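Geranyltranstransferase (Marinomonas sp. MED121, PDB 4F62) probably catalyses the chain-lengthening condensation of isoprenoid diphosphates, as a putative farnesyl-diphosphate synthase of the polyprenyl transferase group. Local coordinates at residues A30-F42 with Q105-L118. Residues are numbered along the deposited sequence; the frame is centred on the assembly and turned at random. Where two conformers were deposited one is given.
Sequences ANQLHNAMRYSLF and QFDEATAILAGDAL
A36 and A114 meet methyl to methyl, CB to CB at 3.9 Å, where helix 31-41 crosses helix 108-118 at -78°, and the pair illustrates how small side chains at a crossing let two helix backbones come close, here with axes 9.0 Å apart. The A36 methyl also touches T110 CG2 at 3.6 Å. That methyl branch reaches helix 31-41 because OG1 is turned the other way, beside its own backbone N; there D107, the N-cap residue, receives both T110 N and T110 OG1 on its OD1, the hydroxyl from above the carboxylate plane.

Larger apolar groups flank the alanines. L33 lays CD2 against A117 CB, while M37, its chain bent at the last torsion (chi3 85°), sets SD 3.8 Å from the same A117 CB and carries CE on to L118 CD2. L118 runs antiparallel alongside M37 and L41, its CD2 3.8 Å from L41 CG.

Aromatic contacts close the other end, where Q105 and F106 are both less well ordered. F106 offers one ring face to A36 CB, a CH-pi contact of 4.1 Å from CB to the ring centroid, displaced toward the rim. In Y39, CG lies anti to the backbone N (chi1 176°), which carries the ring out along F106, CD2 lying 4.0 Å from F106 CE2, toward Q105; there Q105 CB and CG cross the CE2 and CZ end of the ring at about a right angle. The Y39 hydroxyl is hydrogen-bonded to the carbonyl oxygen of P100. A leucine here would probably leave that carbonyl without its phenolic mate and F106 and Q105 with less to lean on.

In this all-helical polyprenyl synthetase fold, helix 65-86 packs beside both partners, I83 meeting S40 and A111 and Y80 meeting L118, while L41 rests on L20 of helix 5-23. T155 of the second subunit packs on L33.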
loop_
_atom_site.group_PDB
_atom_site.type_symbol
_atom_site.label_atom_id
_atom_site.label_comp_id
_atom_site.label_asym_id
_atom_site.label_seq_id
_atom_site.Cartn_x
_atom_site.Cartn_y
_atom_site.Cartn_z
ATOM N N ALA A 30 -1.772 -4.376 -17.986
ATOM C CA ALA A 30 -2.674 -4.340 -16.843
ATOM C C ALA A 30 -4.160 -4.293 -17.216
ATOM O O ALA A 30 -4.997 -4.022 -16.351
ATOM C CB ALA A 30 -2.330 -3.162 -15.938
ATOM N N ASN A 31 -4.488 -4.550 -18.482
ATOM C CA ASN A 31 -5.881 -4.456 -18.932
ATOM C C ASN A 31 -6.871 -5.225 -18.048
ATOM O O ASN A 31 -7.816 -4.634 -17.525
ATOM C CB ASN A 31 -6.025 -4.864 -20.404
ATOM C CG ASN A 31 -5.597 -3.758 -21.359
ATOM O OD1 ASN A 31 -5.366 -2.619 -20.939
ATOM N ND2 ASN A 31 -5.495 -4.087 -22.654
ATOM N N GLN A 32 -6.638 -6.524 -17.862
ATOM C CA GLN A 32 -7.490 -7.342 -16.995
ATOM C C GLN A 32 -7.554 -6.815 -15.561
ATOM O O GLN A 32 -8.634 -6.719 -14.967
ATOM C CB GLN A 32 -7.027 -8.803 -16.996
ATOM C CG GLN A 32 -7.261 -9.503 -18.317
ATOM C CD GLN A 32 -8.673 -9.292 -18.827
ATOM O OE1 GLN A 32 -8.889 -8.607 -19.833
ATOM N NE2 GLN A 32 -9.648 -9.874 -18.133
ATOM N N LEU A 33 -6.393 -6.477 -15.011
ATOM C CA LEU A 33 -6.323 -5.953 -13.655
ATOM C C LEU A 33 -7.149 -4.682 -13.509
ATOM O O LEU A 33 -7.892 -4.515 -12.542
ATOM C CB LEU A 33 -4.868 -5.669 -13.273
ATOM C CG LEU A 33 -4.638 -5.190 -11.842
ATOM C CD1 LEU A 33 -5.092 -6.258 -10.853
ATOM C CD2 LEU A 33 -3.159 -4.847 -11.620
ATOM N N HIS A 34 -7.008 -3.783 -14.473
ATOM C CA HIS A 34 -7.693 -2.499 -14.426
ATOM C C HIS A 34 -9.201 -2.681 -14.528
ATOM O O HIS A 34 -9.961 -1.927 -13.922
ATOM C CB HIS A 34 -7.206 -1.585 -15.555
ATOM C CG HIS A 34 -5.859 -0.967 -15.283
ATOM N ND1 HIS A 34 -5.109 -0.392 -16.288
ATOM C CD2 HIS A 34 -5.157 -0.820 -14.149
ATOM C CE1 HIS A 34 -3.981 0.080 -15.769
ATOM N NE2 HIS A 34 -3.989 -0.170 -14.467
ATOM N N ASN A 35 -9.632 -3.659 -15.317
ATOM C CA ASN A 35 -11.059 -3.953 -15.417
ATOM C C ASN A 35 -11.650 -4.263 -14.048
ATOM O O ASN A 35 -12.657 -3.677 -13.656
ATOM C CB ASN A 35 -11.304 -5.094 -16.399
ATOM C CG ASN A 35 -11.136 -4.655 -17.840
ATOM O OD1 ASN A 35 -11.202 -3.456 -18.141
ATOM N ND2 ASN A 35 -10.922 -5.617 -18.740
ATOM N N ALA A 36 -10.992 -5.149 -13.305
ATOM C CA ALA A 36 -11.441 -5.507 -11.967
ATOM C C ALA A 36 -11.357 -4.320 -11.009
ATOM O O ALA A 36 -12.262 -4.105 -10.199
ATOM C CB ALA A 36 -10.633 -6.675 -11.434
ATOM N N MET A 37 -10.270 -3.555 -11.099
ATOM C CA MET A 37 -10.090 -2.373 -10.261
ATOM C C MET A 37 -11.209 -1.379 -10.484
ATOM O O MET A 37 -11.788 -0.859 -9.530
ATOM C CB MET A 37 -8.745 -1.695 -10.548
ATOM C CG MET A 37 -7.541 -2.389 -9.923
ATOM S SD MET A 37 -5.976 -1.655 -10.465
ATOM C CE MET A 37 -5.794 -0.291 -9.313
ATOM N N ARG A 38 -11.511 -1.116 -11.751
ATOM C CA ARG A 38 -12.547 -0.157 -12.116
ATOM C C ARG A 38 -13.938 -0.628 -11.707
ATOM O O ARG A 38 -14.771 0.178 -11.291
ATOM C CB ARG A 38 -12.520 0.129 -13.624
ATOM C CG ARG A 38 -11.329 0.976 -14.070
ATOM C CD ARG A 38 -11.448 1.404 -15.524
ATOM N NE ARG A 38 -10.326 2.250 -15.931
ATOM C CZ ARG A 38 -9.350 1.867 -16.753
ATOM N NH1 ARG A 38 -8.369 2.709 -17.056
ATOM N NH2 ARG A 38 -9.357 0.649 -17.281
ATOM N N TYR A 39 -14.187 -1.928 -11.841
ATOM C CA TYR A 39 -15.484 -2.504 -11.486
ATOM C C TYR A 39 -15.785 -2.217 -10.016
ATOM O O TYR A 39 -16.914 -1.922 -9.653
ATOM C CB TYR A 39 -15.526 -4.013 -11.764
ATOM C CG TYR A 39 -16.817 -4.663 -11.318
ATOM C CD1 TYR A 39 -18.030 -4.304 -11.897
ATOM C CD2 TYR A 39 -16.828 -5.630 -10.316
ATOM C CE1 TYR A 39 -19.221 -4.886 -11.496
ATOM C CE2 TYR A 39 -18.020 -6.221 -9.905
ATOM C CZ TYR A 39 -19.213 -5.843 -10.502
ATOM O OH TYR A 39 -20.404 -6.414 -10.111
ATOM N N SER A 40 -14.749 -2.257 -9.188
ATOM C CA SER A 40 -14.900 -2.008 -7.756
ATOM C C SER A 40 -14.940 -0.526 -7.369
ATOM O O SER A 40 -15.713 -0.128 -6.491
ATOM C CB SER A 40 -13.801 -2.729 -6.977
ATOM O OG SER A 40 -14.006 -4.134 -7.025
ATOM N N LEU A 41 -14.108 0.286 -8.012
ATOM C CA LEU A 41 -14.089 1.719 -7.732
ATOM C C LEU A 41 -15.370 2.419 -8.145
ATOM O O LEU A 41 -15.765 3.385 -7.498
ATOM C CB LEU A 41 -12.916 2.406 -8.440
ATOM C CG LEU A 41 -11.593 2.547 -7.705
ATOM C CD1 LEU A 41 -10.545 3.135 -8.648
ATOM C CD2 LEU A 41 -11.770 3.426 -6.468
ATOM N N PHE A 42 -16.014 1.950 -9.218
ATOM C CA PHE A 42 -17.131 2.695 -9.815
ATOM C C PHE A 42 -18.505 2.019 -9.752
ATOM O O PHE A 42 -18.676 0.882 -10.181
ATOM C CB PHE A 42 -16.785 3.106 -11.249
ATOM C CG PHE A 42 -15.574 3.993 -11.337
ATOM C CD1 PHE A 42 -15.590 5.264 -10.775
ATOM C CD2 PHE A 42 -14.417 3.561 -11.974
ATOM C CE1 PHE A 42 -14.471 6.087 -10.840
ATOM C CE2 PHE A 42 -13.294 4.379 -12.048
ATOM C CZ PHE A 42 -13.321 5.643 -11.483
ATOM N N GLN A 105 -18.332 -11.682 -9.838
ATOM C CA GLN A 105 -18.226 -11.239 -11.227
ATOM C C GLN A 105 -16.960 -11.758 -11.908
ATOM O O GLN A 105 -17.001 -12.193 -13.062
ATOM C CB GLN A 105 -18.289 -9.712 -11.303
ATOM C CG GLN A 105 -19.699 -9.168 -11.433
ATOM C CD GLN A 105 -20.080 -8.880 -12.873
ATOM O OE1 GLN A 105 -19.234 -8.907 -13.768
ATOM N NE2 GLN A 105 -21.360 -8.597 -13.104
ATOM N N PHE A 106 -15.841 -11.705 -11.191
ATOM C CA PHE A 106 -14.597 -12.307 -11.666
ATOM C C PHE A 106 -14.348 -13.624 -10.942
ATOM O O PHE A 106 -15.180 -14.532 -10.984
ATOM C CB PHE A 106 -13.420 -11.351 -11.464
ATOM C CG PHE A 106 -13.551 -10.075 -12.236
ATOM C CD1 PHE A 106 -13.297 -10.050 -13.599
ATOM C CD2 PHE A 106 -13.943 -8.904 -11.606
ATOM C CE1 PHE A 106 -13.426 -8.879 -14.321
ATOM C CE2 PHE A 106 -14.076 -7.730 -12.323
ATOM C CZ PHE A 106 -13.814 -7.716 -13.682
ATOM N N ASP A 107 -13.198 -13.733 -10.292
ATOM C CA ASP A 107 -12.949 -14.855 -9.399
ATOM C C ASP A 107 -12.252 -14.358 -8.149
ATOM O O ASP A 107 -11.923 -13.174 -8.041
ATOM C CB ASP A 107 -12.152 -15.971 -10.089
ATOM C CG ASP A 107 -10.910 -15.463 -10.789
ATOM O OD1 ASP A 107 -10.120 -14.726 -10.163
ATOM O OD2 ASP A 107 -10.724 -15.806 -11.976
ATOM N N GLU A 108 -12.039 -15.265 -7.203
ATOM C CA GLU A 108 -11.417 -14.923 -5.932
ATOM C C GLU A 108 -9.979 -14.425 -6.131
ATOM O O GLU A 108 -9.556 -13.445 -5.510
ATOM C CB GLU A 108 -11.444 -16.146 -5.017
ATOM C CG GLU A 108 -11.175 -15.853 -3.557
ATOM C CD GLU A 108 -11.365 -17.080 -2.691
ATOM O OE1 GLU A 108 -12.229 -17.921 -3.033
ATOM O OE2 GLU A 108 -10.648 -17.205 -1.673
ATOM N N ALA A 109 -9.233 -15.102 -6.997
ATOM C CA ALA A 109 -7.848 -14.717 -7.262
ATOM C C ALA A 109 -7.771 -13.278 -7.793
ATOM O O ALA A 109 -6.922 -12.482 -7.373
ATOM C CB ALA A 109 -7.223 -15.683 -8.242
ATOM N N THR A 110 -8.677 -12.947 -8.704
ATOM C CA THR A 110 -8.726 -11.610 -9.282
ATOM C C THR A 110 -9.080 -10.552 -8.245
ATOM O O THR A 110 -8.489 -9.470 -8.218
ATOM C CB THR A 110 -9.741 -11.556 -10.430
ATOM O OG1 THR A 110 -9.330 -12.462 -11.460
ATOM C CG2 THR A 110 -9.830 -10.151 -10.994
ATOM N N ALA A 111 -10.050 -10.863 -7.389
ATOM C CA ALA A 111 -10.448 -9.933 -6.339
ATOM C C ALA A 111 -9.296 -9.650 -5.378
ATOM O O ALA A 111 -9.091 -8.509 -4.953
ATOM C CB ALA A 111 -11.666 -10.469 -5.582
ATOM N N ILE A 112 -8.541 -10.686 -5.030
ATOM C CA ILE A 112 -7.398 -10.504 -4.142
ATOM C C ILE A 112 -6.376 -9.534 -4.750
ATOM O O ILE A 112 -5.891 -8.623 -4.072
ATOM C CB ILE A 112 -6.696 -11.845 -3.840
ATOM C CG1 ILE A 112 -7.590 -12.730 -2.970
ATOM C CG2 ILE A 112 -5.348 -11.611 -3.144
ATOM C CD1 ILE A 112 -7.103 -14.174 -2.867
ATOM N N LEU A 113 -6.055 -9.731 -6.027
ATOM C CA LEU A 113 -5.051 -8.893 -6.692
ATOM C C LEU A 113 -5.569 -7.469 -6.913
ATOM O O LEU A 113 -4.812 -6.505 -6.776
ATOM C CB LEU A 113 -4.615 -9.513 -8.027
ATOM C CG LEU A 113 -3.911 -10.870 -7.961
ATOM C CD1 LEU A 113 -3.515 -11.365 -9.364
ATOM C CD2 LEU A 113 -2.699 -10.802 -7.035
ATOM N N ALA A 114 -6.858 -7.330 -7.236
ATOM C CA ALA A 114 -7.446 -6.004 -7.431
ATOM C C ALA A 114 -7.409 -5.204 -6.136
ATOM O O ALA A 114 -7.166 -3.999 -6.149
ATOM C CB ALA A 114 -8.886 -6.101 -7.953
ATOM N N GLY A 115 -7.663 -5.875 -5.018
ATOM C CA GLY A 115 -7.567 -5.222 -3.727
ATOM C C GLY A 115 -6.142 -4.755 -3.463
ATOM O O GLY A 115 -5.911 -3.605 -3.076
ATOM N N ASP A 116 -5.184 -5.658 -3.656
ATOM C CA ASP A 116 -3.773 -5.329 -3.452
ATOM C C ASP A 116 -3.355 -4.154 -4.317
ATOM O O ASP A 116 -2.644 -3.254 -3.865
ATOM C CB ASP A 116 -2.892 -6.532 -3.797
ATOM C CG ASP A 116 -3.023 -7.650 -2.782
ATOM O OD1 ASP A 116 -3.497 -7.363 -1.659
ATOM O OD2 ASP A 116 -2.639 -8.801 -3.100
ATOM N N ALA A 117 -3.801 -4.162 -5.563
ATOM C CA ALA A 117 -3.422 -3.109 -6.500
ATOM C C ALA A 117 -4.096 -1.791 -6.143
ATOM O O ALA A 117 -3.529 -0.726 -6.350
ATOM C CB ALA A 117 -3.773 -3.514 -7.922
ATOM N N LEU A 118 -5.316 -1.855 -5.622
ATOM C CA LEU A 118 -5.983 -0.627 -5.205
ATOM C C LEU A 118 -5.267 0.003 -4.024
ATOM O O LEU A 118 -5.231 1.228 -3.909
ATOM C CB LEU A 118 -7.460 -0.861 -4.881
ATOM C CG LEU A 118 -8.384 -0.907 -6.116
ATOM C CD1 LEU A 118 -9.757 -1.464 -5.751
ATOM C CD2 LEU A 118 -8.545 0.475 -6.725
#